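Local structure of extracellular invertase (Aspergillus kawachii, 5XH8) at residues S21-W26 and Q364-T369. The protein cleaves beta-fructofuranosides such as sucrose and, with high transfructosylation activity, probably passes the fructosyl unit on to build fructooligosaccharides such as 1-kestose. Numbering follows the deposited sequence.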
# COMPACT_ATOMS: atom_id res chain seq x y z
N SER A 21 42.42 4.14 -9.97
CA SER A 21 43.86 4.03 -9.78
C SER A 21 44.21 3.62 -8.35
O SER A 21 45.25 3.01 -8.14
CB SER A 21 44.56 5.36 -10.16
OG SER A 21 44.18 6.41 -9.29
N LEU A 22 43.33 3.89 -7.39
CA LEU A 22 43.53 3.49 -6.01
C LEU A 22 42.66 2.29 -5.56
O LEU A 22 42.42 2.10 -4.37
CB LEU A 22 43.30 4.67 -5.08
CG LEU A 22 44.14 5.95 -5.31
CD1 LEU A 22 43.72 7.01 -4.31
CD2 LEU A 22 45.63 5.68 -5.18
N PHE A 23 42.26 1.43 -6.50
CA PHE A 23 41.40 0.29 -6.17
C PHE A 23 42.02 -0.63 -5.11
O PHE A 23 41.37 -0.95 -4.11
CB PHE A 23 41.05 -0.50 -7.43
CG PHE A 23 40.09 -1.62 -7.19
CD1 PHE A 23 38.72 -1.38 -7.08
CD2 PHE A 23 40.55 -2.93 -7.07
CE1 PHE A 23 37.82 -2.44 -6.84
CE2 PHE A 23 39.66 -3.98 -6.82
CZ PHE A 23 38.29 -3.73 -6.72
N GLU A 24 43.29 -0.99 -5.28
CA GLU A 24 43.96 -1.90 -4.34
C GLU A 24 44.57 -1.25 -3.11
O GLU A 24 44.90 -1.95 -2.16
CB GLU A 24 45.03 -2.75 -5.07
CG GLU A 24 44.49 -3.68 -6.16
CD GLU A 24 43.55 -4.81 -5.67
OE1 GLU A 24 43.36 -4.99 -4.44
OE2 GLU A 24 42.96 -5.53 -6.52
N THR A 25 44.66 0.08 -3.09
CA THR A 25 45.48 0.80 -2.13
C THR A 25 45.21 0.41 -0.70
O THR A 25 46.14 0.05 0.05
CB THR A 25 45.29 2.32 -2.28
OG1 THR A 25 45.57 2.69 -3.63
CG2 THR A 25 46.21 3.12 -1.34
N TRP A 26 43.92 0.47 -0.34
CA TRP A 26 43.47 0.28 1.03
C TRP A 26 42.52 -0.94 1.19
O TRP A 26 41.93 -1.15 2.26
CB TRP A 26 42.78 1.56 1.49
CG TRP A 26 43.75 2.71 1.72
CD1 TRP A 26 44.97 2.66 2.36
CD2 TRP A 26 43.55 4.09 1.36
NE1 TRP A 26 45.54 3.92 2.41
CE2 TRP A 26 44.70 4.81 1.80
CE3 TRP A 26 42.52 4.79 0.72
CZ2 TRP A 26 44.83 6.18 1.61
CZ3 TRP A 26 42.65 6.17 0.53
CH2 TRP A 26 43.80 6.85 0.99
N GLN A 364 39.24 5.26 -5.68
CA GLN A 364 39.17 3.98 -4.99
C GLN A 364 38.25 3.02 -5.74
O GLN A 364 38.57 1.85 -5.89
CB GLN A 364 38.73 4.18 -3.54
CG GLN A 364 38.83 2.92 -2.71
CD GLN A 364 38.82 3.21 -1.23
OE1 GLN A 364 39.85 3.14 -0.57
NE2 GLN A 364 37.64 3.55 -0.70
N ASN A 365 37.13 3.51 -6.24
CA ASN A 365 36.15 2.69 -6.93
C ASN A 365 35.54 1.58 -6.06
O ASN A 365 35.04 0.59 -6.58
CB ASN A 365 36.71 2.10 -8.23
CG ASN A 365 35.61 1.58 -9.16
OD1 ASN A 365 34.52 2.11 -9.19
ND2 ASN A 365 35.89 0.52 -9.88
N TRP A 366 35.59 1.76 -4.73
CA TRP A 366 34.79 0.98 -3.80
C TRP A 366 34.67 1.81 -2.52
O TRP A 366 35.44 2.74 -2.29
CB TRP A 366 35.39 -0.40 -3.48
CG TRP A 366 36.78 -0.36 -2.85
CD1 TRP A 366 37.98 -0.32 -3.52
CD2 TRP A 366 37.11 -0.33 -1.45
NE1 TRP A 366 39.03 -0.29 -2.63
CE2 TRP A 366 38.53 -0.27 -1.35
CE3 TRP A 366 36.36 -0.36 -0.27
CZ2 TRP A 366 39.20 -0.23 -0.13
CZ3 TRP A 366 37.04 -0.36 0.96
CH2 TRP A 366 38.45 -0.28 1.01
N THR A 367 33.66 1.46 -1.72
CA THR A 367 33.31 2.20 -0.53
C THR A 367 32.67 1.25 0.47
O THR A 367 31.65 0.62 0.15
CB THR A 367 32.29 3.32 -0.83
OG1 THR A 367 32.77 4.16 -1.88
CG2 THR A 367 32.01 4.15 0.41
N GLY A 368 33.26 1.16 1.66
CA GLY A 368 32.76 0.34 2.72
C GLY A 368 33.20 -1.12 2.74
O GLY A 368 33.69 -1.68 1.74
N THR A 369 32.96 -1.74 3.89
CA THR A 369 33.15 -3.17 4.05
C THR A 369 32.22 -3.64 5.15
O THR A 369 31.72 -2.82 5.93
CB THR A 369 34.61 -3.50 4.42
OG1 THR A 369 34.82 -4.91 4.40
CG2 THR A 369 34.97 -2.95 5.79
O HOH W 1 41.76 1.22 -1.74
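Trp366 drives the rim of its indole into the turn at Phe23, where its NE1 hydrogen-bonds to Phe23 O at 2.8 Å, in the carbonyl plane and on a lone pair, with a bent N-H...O angle of 145°. The same indole turns its pyrrole edge toward the face of the Phe23 ring, an edge-to-face pair with planes at 83°. Phe23 CG, anti to its backbone N (chi1 -176°), places the ring alongside 364-369. Tryptophan suits this place by joining a broad apolar surface to one N-H donor. Farther along the same edge, CZ2 packs 3.6 Å from Trp26 C.

Gln364 lays its amide over one face of Trp366, CD offset toward the rim; a long amide suits the place because it donates and accepts at once. NE2 binds Trp366 O at 2.8 Å, fixing the amide's rotation, while OE1 meets the edge of the Trp26 ring, 3.4 Å from CE3. Amide and Trp26 ring stand nearly perpendicular. A water bridges the polar interior, within hydrogen-bonding distance of both Leu22 O and Gln364 OE1 and accepting from Trp26 N at 2.7 Å. Phe23 CA-H also contacts Gln364 O, with 3.2 Å between CA and O.

The looser side is toward solvent: of exposed Asn365's side chain just CB nears Phe23 CD1, at 4.2 Å; asparagine tolerates the positive phi at the exit from helix 361-364. Arg27 adds a cation-pi contact to Trp366, and Ser567 O holds Trp26 NE1. The contact fastens the loop before strand 37-47 to the junction of helix 361-364 and propeller strand 366-385, with Trp564 on strand 559-564 of the C-terminal beta-sandwich against Trp366, where the two domains meet.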